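Long-range contacts in flavin-nucleotide-binding protein (PDB 4YBN), which binds flavin-adenine dinucleotide and heme b in a split beta-barrel fold and probably works as an oxidoreductase: residues V90-S95 against P170-E175; E112-D117 against T149-L154; T190-P195 against G216-T221. All blocks are in the same frame, centred on the assembly; numbering follows the deposited sequence.

In the fold
All three contacts hang on the same antiparallel sheet of the split beta-barrel, yet each uses different chemistry. Contact 2 is sheet pairing proper: strands 110-113 and 149-155 join through backbone bonds over a largely buried apolar patch. Contact 1 is also mostly buried, but it lies where strand 78-91 runs out, and a charged pair and a water replace the ladder. Contact 3 is the surface case, a single bridge between the end of strand 184-192 and the C-terminal tail. Strands 78-91 and 184-192 are sheet neighbours, so contacts 1 and 3 reach adjacent strands, and both touch the second subunit, though their nearest atoms are about 15 Å apart. Contacts 1 and 2 lie about 48 Å apart, centre to centre.

Contact 1: residues V90-S95 against P170-E175; sequences VVARSS and PDDADE. With HEM (protoporphyrin IX containing Fe), chain G.
A92 and P170 bring their CA atoms to 5.0 Å as strand 78-91 gives way to a loop, and R93 lies across from D172, two residues before helix 174-178. The pyrrolidine ring of P170 packs alongside this turn: its CB lies 3.7 Å from A92 CB, while its CG faces V90 CG1. D172 does the polar work. With its CG beside its own backbone N (chi1 -78°), the carboxylate reaches back to R93, whose backbone N makes weak hydrogen bonds to both oxygens. The extended R93 side chain then crosses that of D172 at about a right angle, and NH1 forms a salt bridge to D172 OD2 at 3.0 Å. The two flat groups are turned 74° apart, and NH1 meets OD2 on its anti side but well out of the carboxylate plane. Here the split barrel meets its dimer partner, since R93 NH1 is also salt-bridged to D200 of the second subunit. A water links S94 OG at 2.8 Å to D172 OD1 at 2.7 Å, and also accepts from the backbone N of A173, the N-cap residue of helix 174-178. Next to S94, S95 belongs to the heme pocket, its CB 3.4 Å from the porphyrin methyl carbon CMC.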
loop_
_atom_site.group_PDB
_atom_site.type_symbol
_atom_site.label_atom_id
_atom_site.label_comp_id
_atom_site.label_asym_id
_atom_site.label_seq_id
_atom_site.Cartn_x
_atom_site.Cartn_y
_atom_site.Cartn_z
ATOM N N VAL A 90 -9.903 -10.404 8.547
ATOM C CA VAL A 90 -10.474 -10.868 9.830
ATOM C C VAL A 90 -11.973 -10.973 9.637
ATOM O O VAL A 90 -12.654 -10.001 9.583
ATOM C CB VAL A 90 -10.168 -9.932 10.970
ATOM C CG1 VAL A 90 -10.635 -10.481 12.331
ATOM C CG2 VAL A 90 -8.652 -9.691 11.099
ATOM N N VAL A 91 -12.423 -12.210 9.489
ATOM C CA VAL A 91 -13.819 -12.583 9.324
ATOM C C VAL A 91 -14.432 -12.894 10.691
ATOM O O VAL A 91 -14.223 -13.955 11.276
ATOM C CB VAL A 91 -13.948 -13.756 8.351
ATOM C CG1 VAL A 91 -15.410 -14.047 8.051
ATOM C CG2 VAL A 91 -13.233 -13.428 7.038
ATOM N N ALA A 92 -15.186 -11.940 11.216
ATOM C CA ALA A 92 -15.862 -12.140 12.493
ATOM C C ALA A 92 -17.311 -12.563 12.264
ATOM O O ALA A 92 -17.816 -12.609 11.131
ATOM C CB ALA A 92 -15.766 -10.885 13.347
ATOM N N ARG A 93 -17.946 -12.991 13.351
ATOM C CA ARG A 93 -19.366 -13.377 13.344
ATOM C C ARG A 93 -20.316 -12.190 13.238
ATOM O O ARG A 93 -21.502 -12.384 13.017
ATOM C CB ARG A 93 -19.701 -14.140 14.608
ATOM C CG ARG A 93 -19.112 -15.521 14.646
ATOM C CD ARG A 93 -19.330 -16.054 16.045
ATOM N NE ARG A 93 -18.743 -17.360 16.215
ATOM C CZ ARG A 93 -17.552 -17.580 16.742
ATOM N NH1 ARG A 93 -16.764 -16.563 17.145
ATOM N NH2 ARG A 93 -17.140 -18.838 16.845
ATOM N N SER A 94 -19.793 -10.973 13.407
ATOM C CA SER A 94 -20.484 -9.715 13.070
ATOM C C SER A 94 -19.674 -8.855 12.094
ATOM O O SER A 94 -18.445 -8.934 12.071
ATOM C CB SER A 94 -20.643 -8.880 14.310
ATOM O OG SER A 94 -19.391 -8.601 14.844
ATOM N N SER A 95 -20.315 -7.934 11.395
ATOM C CA SER A 95 -19.513 -6.973 10.558
ATOM C C SER A 95 -18.759 -5.991 11.425
ATOM O O SER A 95 -17.632 -5.550 11.101
ATOM C CB SER A 95 -20.391 -6.252 9.590
ATOM O OG SER A 95 -21.443 -5.690 10.298
ATOM N N PRO A 170 -10.695 -12.682 15.318
ATOM C CA PRO A 170 -11.905 -11.934 15.583
ATOM C C PRO A 170 -12.211 -11.846 17.120
ATOM O O PRO A 170 -11.958 -12.812 17.875
ATOM C CB PRO A 170 -12.984 -12.773 14.906
ATOM C CG PRO A 170 -12.301 -13.602 13.912
ATOM C CD PRO A 170 -10.928 -13.833 14.431
ATOM N N ASP A 171 -12.700 -10.693 17.564
ATOM C CA ASP A 171 -13.081 -10.475 18.957
ATOM C C ASP A 171 -14.619 -10.392 19.160
ATOM O O ASP A 171 -15.204 -9.331 19.463
ATOM C CB ASP A 171 -12.388 -9.224 19.435
ATOM C CG ASP A 171 -12.625 -8.963 20.879
ATOM O OD1 ASP A 171 -12.941 -9.917 21.638
ATOM O OD2 ASP A 171 -12.492 -7.790 21.257
ATOM N N ASP A 172 -15.277 -11.522 18.992
ATOM C CA ASP A 172 -16.727 -11.530 18.887
ATOM C C ASP A 172 -17.518 -11.307 20.187
ATOM O O ASP A 172 -17.184 -11.852 21.224
ATOM C CB ASP A 172 -17.202 -12.841 18.230
ATOM C CG ASP A 172 -17.005 -12.829 16.721
ATOM O OD1 ASP A 172 -17.433 -11.846 16.098
ATOM O OD2 ASP A 172 -16.426 -13.784 16.174
ATOM N N ALA A 173 -18.621 -10.565 20.094
ATOM C CA ALA A 173 -19.579 -10.463 21.219
ATOM C C ALA A 173 -20.076 -11.853 21.620
ATOM O O ALA A 173 -20.319 -12.735 20.767
ATOM C CB ALA A 173 -20.754 -9.561 20.850
ATOM N N ASP A 174 -20.197 -12.083 22.919
ATOM C CA ASP A 174 -20.602 -13.422 23.423
ATOM C C ASP A 174 -21.932 -13.930 22.786
ATOM O O ASP A 174 -22.054 -15.111 22.409
ATOM C CB ASP A 174 -20.702 -13.367 24.938
ATOM C CG ASP A 174 -21.102 -11.991 25.429
ATOM O OD1 ASP A 174 -20.314 -11.396 26.196
ATOM O OD2 ASP A 174 -22.175 -11.490 24.999
ATOM N N GLU A 175 -22.891 -13.023 22.620
ATOM C CA GLU A 175 -24.148 -13.306 21.850
ATOM C C GLU A 175 -23.942 -14.023 20.474
ATOM O O GLU A 175 -24.667 -14.943 20.102
ATOM C CB GLU A 175 -24.925 -11.994 21.622
ATOM C CG GLU A 175 -25.534 -11.363 22.888
ATOM C CD GLU A 175 -24.798 -10.125 23.446
ATOM O OE1 GLU A 175 -23.576 -9.910 23.112
ATOM O OE2 GLU A 175 -25.473 -9.383 24.239
HETATM C CHA HEM G . -12.286 -0.298 13.111
HETATM C CHB HEM G . -12.216 -3.227 9.287
HETATM C CHC HEM G . -17.031 -3.551 9.404
HETATM C CHD HEM G . -17.169 -0.358 13.018
HETATM C C1A HEM G . -11.849 -1.077 12.081
HETATM C C2A HEM G . -10.493 -1.289 11.728
HETATM C C3A HEM G . -10.491 -2.102 10.609
HETATM C C4A HEM G . -11.841 -2.403 10.322
HETATM C CMA HEM G . -9.329 -2.619 9.782
HETATM C CAA HEM G . -9.285 -0.658 12.401
HETATM C CBA HEM G . -8.837 -1.349 13.697
HETATM C CGA HEM G . -7.467 -0.862 14.126
HETATM O O1A HEM G . -6.521 -1.685 14.148
HETATM O O2A HEM G . -7.263 0.343 14.428
HETATM C C1B HEM G . -13.532 -3.612 8.995
HETATM C C2B HEM G . -13.860 -4.587 8.002
HETATM C C3B HEM G . -15.203 -4.696 8.000
HETATM C C4B HEM G . -15.719 -3.760 9.051
HETATM C CMB HEM G . -12.929 -5.399 7.100
HETATM C CAB HEM G . -15.818 -5.685 7.122
HETATM C CBB HEM G . -17.051 -6.073 7.247
HETATM C C1C HEM G . -17.524 -2.682 10.396
HETATM C C2C HEM G . -18.892 -2.328 10.587
HETATM C C3C HEM G . -18.948 -1.403 11.639
HETATM C C4C HEM G . -17.590 -1.211 12.065
HETATM C CMC HEM G . -20.029 -2.896 9.816
HETATM C CAC HEM G . -20.136 -0.827 12.303
HETATM C CBC HEM G . -21.361 -1.376 12.212
HETATM C C1D HEM G . -15.835 -0.124 13.300
HETATM C C2D HEM G . -15.462 0.688 14.442
HETATM C C3D HEM G . -14.113 0.698 14.475
HETATM C C4D HEM G . -13.664 -0.121 13.350
HETATM C CMD HEM G . -16.385 1.400 15.384
HETATM C CAD HEM G . -13.207 1.417 15.460
HETATM C CBD HEM G . -12.382 0.451 16.325
HETATM C CGD HEM G . -11.933 1.139 17.602
HETATM O O1D HEM G . -12.415 0.805 18.719
HETATM O O2D HEM G . -11.074 2.061 17.561
HETATM N NA HEM G . -12.655 -1.747 11.198
HETATM N NB HEM G . -14.640 -3.169 9.597
HETATM N NC HEM G . -16.770 -1.926 11.242
HETATM N ND HEM G . -14.736 -0.601 12.681
HETATM FE FE HEM G . -14.687 -1.759 11.171
HETATM O O HOH W 1 -19.355 -10.252 17.127
HETATM O O HOH W 2 -14.255 -3.514 12.648
#

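Contact 2: residues E112-D117 against T149-L154; sequences EVIADD and TLALAL. With HEM (protoporphyrin IX containing Fe), chain F.
I114 reaches over A153 with the end of its side chain, CD1 lying 3.7 Å from A153 CB, and packs nearer its base against A151, where CG1 comes to 4.0 Å from A151 CB. These contacts line one face of an antiparallel pair of strands, 110-113 with 149-155, in the split beta-barrel characteristic of the pyridoxamine 5'-phosphate oxidase family. A torsion that sets I114 CG1 beside the backbone N (chi1 -61°) lays that branch along the two alanines. The other face is that of V113 and L152, a non-hydrogen-bonded pair whose side chains meet at an oblique angle, V113 CG2 to L152 CD2 at 3.7 Å. Helix 68-74 packs on this side, with L70 and L73 against L152 and A74 against V113.

Between the faces runs the backbone ladder. E112 and A153 form a hydrogen-bonded pair, E112 N giving to A153 O at 2.8 Å and A153 N returning to E112 O at 2.9 Å; the same E112 oxygen also receives a CA-H contact from L152. At the start of strand 149-155, T149 enters the heme pocket and touches H62, an axial ligand of heme iron. At the polar edge, the exposed carboxylate of E112 lies near that of E58, a proximity that could favour protonation of one of them. One step beyond V113, I114 N bonds to A151 O at 3.0 Å, and the return link from A151 N to I114 O runs through a water, which donates to I114 O at 2.8 Å and accepts from A151 N at 3.0 Å.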
loop_
_atom_site.group_PDB
_atom_site.type_symbol
_atom_site.label_atom_id
_atom_site.label_comp_id
_atom_site.label_asym_id
_atom_site.label_seq_id
_atom_site.Cartn_x
_atom_site.Cartn_y
_atom_site.Cartn_z
ATOM N N GLU A 112 16.471 14.749 2.956
ATOM C CA GLU A 112 17.676 15.399 2.492
ATOM C C GLU A 112 18.125 14.889 1.133
ATOM O O GLU A 112 18.075 13.668 0.830
ATOM C CB GLU A 112 18.791 15.317 3.567
ATOM C CG GLU A 112 19.641 14.047 3.663
ATOM C CD GLU A 112 20.764 14.122 4.748
ATOM O OE1 GLU A 112 21.153 15.251 5.159
ATOM O OE2 GLU A 112 21.266 13.048 5.198
ATOM N N VAL A 113 18.541 15.833 0.293
ATOM C CA VAL A 113 19.112 15.539 -1.018
ATOM C C VAL A 113 20.435 14.846 -0.835
ATOM O O VAL A 113 21.303 15.360 -0.166
ATOM C CB VAL A 113 19.317 16.796 -1.859
ATOM C CG1 VAL A 113 20.103 16.497 -3.140
ATOM C CG2 VAL A 113 17.975 17.397 -2.246
ATOM N N ILE A 114 20.612 13.691 -1.440
ATOM C CA ILE A 114 21.897 13.029 -1.411
ATOM C C ILE A 114 22.820 13.810 -2.338
ATOM O O ILE A 114 22.505 14.078 -3.513
ATOM C CB ILE A 114 21.806 11.543 -1.887
ATOM C CG1 ILE A 114 20.886 10.721 -0.970
ATOM C CG2 ILE A 114 23.174 10.856 -1.897
ATOM C CD1 ILE A 114 21.140 10.969 0.468
ATOM N N ALA A 115 24.012 14.153 -1.819
ATOM C CA ALA A 115 25.017 14.894 -2.630
ATOM C C ALA A 115 25.481 14.117 -3.825
ATOM O O ALA A 115 25.542 12.852 -3.791
ATOM C CB ALA A 115 26.252 15.298 -1.786
ATOM N N ASP A 116 25.899 14.871 -4.855
ATOM C CA ASP A 116 26.383 14.310 -6.103
ATOM C C ASP A 116 27.443 13.260 -5.880
ATOM O O ASP A 116 27.462 12.242 -6.556
ATOM C CB ASP A 116 26.988 15.415 -6.981
ATOM C CG ASP A 116 25.923 16.261 -7.707
ATOM O OD1 ASP A 116 24.686 16.131 -7.459
ATOM O OD2 ASP A 116 26.351 17.070 -8.560
ATOM N N ASP A 117 28.329 13.498 -4.900
ATOM C CA ASP A 117 29.399 12.538 -4.625
ATOM C C ASP A 117 28.919 11.214 -3.989
ATOM O O ASP A 117 29.568 10.163 -4.084
ATOM C CB ASP A 117 30.433 13.160 -3.674
ATOM C CG ASP A 117 29.803 14.031 -2.555
ATOM O OD1 ASP A 117 29.690 13.575 -1.380
ATOM O OD2 ASP A 117 29.472 15.209 -2.849
ATOM N N THR A 149 19.071 11.896 -12.058
ATOM C CA THR A 149 18.485 11.263 -10.875
ATOM C C THR A 149 18.628 12.095 -9.590
ATOM O O THR A 149 19.667 12.622 -9.235
ATOM C CB THR A 149 19.077 9.828 -10.680
ATOM O OG1 THR A 149 18.842 9.075 -11.866
ATOM C CG2 THR A 149 18.437 9.007 -9.550
ATOM N N LEU A 150 17.537 12.153 -8.877
ATOM C CA LEU A 150 17.430 12.782 -7.601
ATOM C C LEU A 150 17.287 11.644 -6.651
ATOM O O LEU A 150 16.422 10.788 -6.803
ATOM C CB LEU A 150 16.164 13.617 -7.672
ATOM C CG LEU A 150 15.875 14.663 -6.633
ATOM C CD1 LEU A 150 17.071 15.563 -6.392
ATOM C CD2 LEU A 150 14.679 15.489 -7.115
ATOM N N ALA A 151 18.177 11.559 -5.707
ATOM C CA ALA A 151 18.064 10.626 -4.613
ATOM C C ALA A 151 17.870 11.372 -3.342
ATOM O O ALA A 151 18.555 12.350 -3.121
ATOM C CB ALA A 151 19.362 9.798 -4.536
ATOM N N LEU A 152 16.980 10.897 -2.477
ATOM C CA LEU A 152 16.616 11.554 -1.247
ATOM C C LEU A 152 16.532 10.619 -0.091
ATOM O O LEU A 152 16.114 9.474 -0.273
ATOM C CB LEU A 152 15.215 12.198 -1.389
ATOM C CG LEU A 152 15.048 13.123 -2.595
ATOM C CD1 LEU A 152 13.576 13.346 -2.879
ATOM C CD2 LEU A 152 15.685 14.440 -2.291
ATOM N N ALA A 153 16.857 11.078 1.121
ATOM C CA ALA A 153 16.932 10.196 2.295
ATOM C C ALA A 153 16.272 10.836 3.474
ATOM O O ALA A 153 16.482 12.025 3.745
ATOM C CB ALA A 153 18.401 9.918 2.645
ATOM N N LEU A 154 15.419 10.075 4.116
ATOM C CA LEU A 154 14.779 10.465 5.337
ATOM C C LEU A 154 15.330 9.664 6.483
ATOM O O LEU A 154 15.342 8.448 6.450
ATOM C CB LEU A 154 13.274 10.194 5.177
ATOM C CG LEU A 154 12.376 10.456 6.387
ATOM C CD1 LEU A 154 12.268 11.960 6.543
ATOM C CD2 LEU A 154 11.003 9.866 6.272
HETATM C CHA HEM F . 12.005 6.332 -12.233
HETATM C CHB HEM F . 12.340 2.057 -10.078
HETATM C CHC HEM F . 17.180 2.236 -10.320
HETATM C CHD HEM F . 16.819 6.623 -12.274
HETATM C C1A HEM F . 11.685 5.144 -11.650
HETATM C C2A HEM F . 10.355 4.700 -11.441
HETATM C C3A HEM F . 10.455 3.503 -10.805
HETATM C C4A HEM F . 11.835 3.208 -10.643
HETATM C CMA HEM F . 9.277 2.654 -10.398
HETATM C CAA HEM F . 9.063 5.416 -11.807
HETATM C CBA HEM F . 8.733 5.436 -13.308
HETATM C CGA HEM F . 7.436 6.191 -13.508
HETATM O O1A HEM F . 6.402 5.567 -13.857
HETATM O O2A HEM F . 7.377 7.437 -13.332
HETATM C C1B HEM F . 13.699 1.714 -9.983
HETATM C C2B HEM F . 14.148 0.455 -9.476
HETATM C C3B HEM F . 15.512 0.476 -9.510
HETATM C C4B HEM F . 15.890 1.799 -10.099
HETATM C CMB HEM F . 13.297 -0.683 -8.956
HETATM C CAB HEM F . 16.333 -0.697 -9.105
HETATM C CBB HEM F . 17.593 -0.845 -9.479
HETATM C C1C HEM F . 17.553 3.485 -10.852
HETATM C C2C HEM F . 18.872 4.032 -10.843
HETATM C C3C HEM F . 18.781 5.303 -11.413
HETATM C C4C HEM F . 17.376 5.504 -11.760
HETATM C CMC HEM F . 20.115 3.344 -10.350
HETATM C CAC HEM F . 19.899 6.215 -11.721
HETATM C CBC HEM F . 21.217 5.911 -11.722
HETATM C C1D HEM F . 15.465 6.862 -12.420
HETATM C C2D HEM F . 14.962 8.108 -13.040
HETATM C C3D HEM F . 13.636 7.998 -13.029
HETATM C C4D HEM F . 13.326 6.719 -12.392
HETATM C CMD HEM F . 15.739 9.273 -13.598
HETATM C CAD HEM F . 12.612 8.953 -13.555
HETATM C CBD HEM F . 12.112 8.456 -14.927
HETATM C CGD HEM F . 11.379 9.537 -15.702
HETATM O O1D HEM F . 11.871 10.047 -16.741
HETATM O O2D HEM F . 10.268 9.932 -15.289
HETATM N NA HEM F . 12.574 4.222 -11.159
HETATM N NB HEM F . 14.751 2.458 -10.370
HETATM N NC HEM F . 16.668 4.431 -11.337
HETATM N ND HEM F . 14.450 6.069 -12.056
HETATM FE FE HEM F . 14.575 4.389 -11.212
HETATM O O HOH W 3 20.401 13.492 -5.328
#

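Contact 3: residues T190-P195 against G216-T221; sequences TQYGAP and GELRNT
Strand 184-192 continues the barrel sheet across the dimer interface, where T190, Q191 and Y192 pair in an antiparallel ladder with the second subunit, and the C-terminal tail joins the same strand end through T190, Y192, G216 and L218. This is a single beta bridge, Q191 with E217, and not a further strand: the touching parts run 110° apart and separate after one pair. Two backbone bonds hold it, L218 N to T190 O at 3.0 Å and Y192 N to G216 O at 3.1 Å. T190 O takes a second, weaker kind of contact from the CA-H of E217, so one carbonyl grips two successive tail residues.

L218, buried and in touch with both T190 and Y192, carries the apolar part. Its CG swings away from the backbone N (chi1 156°), and the two methyl groups divide the work. CD2 lies 3.7 Å from T190 CG2, the two side chains running side by side in the same direction, while CD1 comes to 3.8 Å from Y192 OH. The tyrosine crosses the leucine at about a right angle, and its CE2 rests 3.7 Å from L218 CA. L188 of the second subunit packs against T190, Y192 and L218, and the hydroxyls of the two T190 residues are hydrogen-bonded to each other across the interface. Beyond the bridge, N220 ties the tail to the body of the chain through bonds from ND2 to the carbonyls of L29 and F52. On the partly exposed flank, Q191 lays its CG against the tail, 3.2 Å from G216 O.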
loop_
_atom_site.group_PDB
_atom_site.type_symbol
_atom_site.label_atom_id
_atom_site.label_comp_id
_atom_site.label_asym_id
_atom_site.label_seq_id
_atom_site.Cartn_x
_atom_site.Cartn_y
_atom_site.Cartn_z
ATOM N N THR A 190 1.823 -11.711 -0.752
ATOM C CA THR A 190 2.251 -11.150 -1.992
ATOM C C THR A 190 3.450 -11.934 -2.379
ATOM O O THR A 190 4.362 -12.113 -1.586
ATOM C CB THR A 190 2.477 -9.645 -1.842
ATOM O OG1 THR A 190 1.191 -9.033 -1.657
ATOM C CG2 THR A 190 3.092 -9.062 -3.102
ATOM N N GLN A 191 3.413 -12.473 -3.603
ATOM C CA GLN A 191 4.414 -13.378 -4.085
ATOM C C GLN A 191 4.939 -13.027 -5.472
ATOM O O GLN A 191 4.183 -12.552 -6.305
ATOM C CB GLN A 191 3.835 -14.783 -4.122
ATOM C CG GLN A 191 4.475 -15.656 -3.056
ATOM C CD GLN A 191 3.579 -16.817 -2.739
ATOM O OE1 GLN A 191 2.591 -16.668 -2.010
ATOM N NE2 GLN A 191 3.903 -17.990 -3.310
ATOM N N TYR A 192 6.203 -13.349 -5.699
ATOM C CA TYR A 192 6.822 -13.228 -7.003
ATOM C C TYR A 192 6.318 -14.378 -7.916
ATOM O O TYR A 192 6.281 -15.502 -7.495
ATOM C CB TYR A 192 8.327 -13.348 -6.896
ATOM C CG TYR A 192 9.057 -12.250 -6.164
ATOM C CD1 TYR A 192 9.164 -11.003 -6.711
ATOM C CD2 TYR A 192 9.618 -12.489 -4.894
ATOM C CE1 TYR A 192 9.813 -9.991 -6.038
ATOM C CE2 TYR A 192 10.269 -11.501 -4.230
ATOM C CZ TYR A 192 10.363 -10.254 -4.812
ATOM O OH TYR A 192 11.033 -9.250 -4.110
ATOM N N GLY A 193 5.901 -14.051 -9.132
ATOM C CA GLY A 193 5.635 -15.024 -10.176
ATOM C C GLY A 193 6.888 -15.437 -10.951
ATOM O O GLY A 193 7.982 -14.910 -10.762
ATOM N N ALA A 194 6.724 -16.448 -11.814
ATOM C CA ALA A 194 7.819 -16.885 -12.689
ATOM C C ALA A 194 8.217 -15.686 -13.548
ATOM O O ALA A 194 7.337 -14.953 -14.020
ATOM C CB ALA A 194 7.320 -18.041 -13.597
ATOM N N PRO A 195 9.513 -15.459 -13.744
ATOM C CA PRO A 195 9.886 -14.291 -14.506
ATOM C C PRO A 195 9.562 -14.339 -15.971
ATOM O O PRO A 195 9.538 -15.412 -16.595
ATOM C CB PRO A 195 11.373 -14.177 -14.319
ATOM C CG PRO A 195 11.701 -15.058 -13.123
ATOM C CD PRO A 195 10.696 -16.159 -13.211
ATOM N N GLY A 216 9.321 -16.647 -3.756
ATOM C CA GLY A 216 8.627 -16.642 -2.457
ATOM C C GLY A 216 7.877 -15.342 -2.263
ATOM O O GLY A 216 7.527 -14.620 -3.221
ATOM N N GLU A 217 7.725 -14.996 -1.003
ATOM C CA GLU A 217 7.016 -13.814 -0.643
ATOM C C GLU A 217 7.886 -12.594 -0.770
ATOM O O GLU A 217 9.054 -12.546 -0.414
ATOM C CB GLU A 217 6.458 -13.905 0.764
ATOM C CG GLU A 217 5.368 -14.943 0.898
ATOM C CD GLU A 217 4.813 -15.028 2.313
ATOM O OE1 GLU A 217 5.073 -14.138 3.153
ATOM O OE2 GLU A 217 4.099 -15.995 2.582
ATOM N N LEU A 218 7.262 -11.597 -1.316
ATOM C CA LEU A 218 7.873 -10.335 -1.621
ATOM C C LEU A 218 8.634 -9.839 -0.428
ATOM O O LEU A 218 8.046 -9.802 0.644
ATOM C CB LEU A 218 6.752 -9.348 -1.905
ATOM C CG LEU A 218 7.059 -7.887 -1.709
ATOM C CD1 LEU A 218 7.948 -7.461 -2.873
ATOM C CD2 LEU A 218 5.775 -7.078 -1.529
ATOM N N ARG A 219 9.924 -9.472 -0.612
ATOM C CA ARG A 219 10.708 -8.751 0.434
ATOM C C ARG A 219 11.467 -7.517 -0.141
ATOM O O ARG A 219 11.480 -7.292 -1.353
ATOM C CB ARG A 219 11.602 -9.710 1.279
ATOM C CG ARG A 219 10.785 -10.409 2.375
ATOM C CD ARG A 219 11.595 -10.869 3.558
ATOM N NE ARG A 219 12.160 -9.839 4.453
ATOM C CZ ARG A 219 13.371 -9.935 5.010
ATOM N NH1 ARG A 219 14.161 -10.959 4.696
ATOM N NH2 ARG A 219 13.827 -8.995 5.846
ATOM N N ASN A 220 12.016 -6.694 0.748
ATOM C CA ASN A 220 12.794 -5.484 0.375
ATOM C C ASN A 220 14.281 -5.544 0.913
ATOM O O ASN A 220 14.843 -4.521 1.364
ATOM C CB ASN A 220 12.041 -4.208 0.848
ATOM C CG ASN A 220 12.435 -2.955 0.070
ATOM O OD1 ASN A 220 13.070 -3.055 -0.976
ATOM N ND2 ASN A 220 12.020 -1.751 0.579
ATOM N N THR A 221 14.857 -6.758 0.890
ATOM C CA THR A 221 16.289 -7.020 1.091
ATOM C C THR A 221 16.612 -8.489 0.811
ATOM O O THR A 221 15.783 -9.376 1.060
ATOM C CB THR A 221 16.774 -6.702 2.509
ATOM O OG1 THR A 221 18.192 -6.514 2.463
ATOM C CG2 THR A 221 16.444 -7.837 3.528
HETATM O O HOH W 4 8.173 -17.072 -5.940
#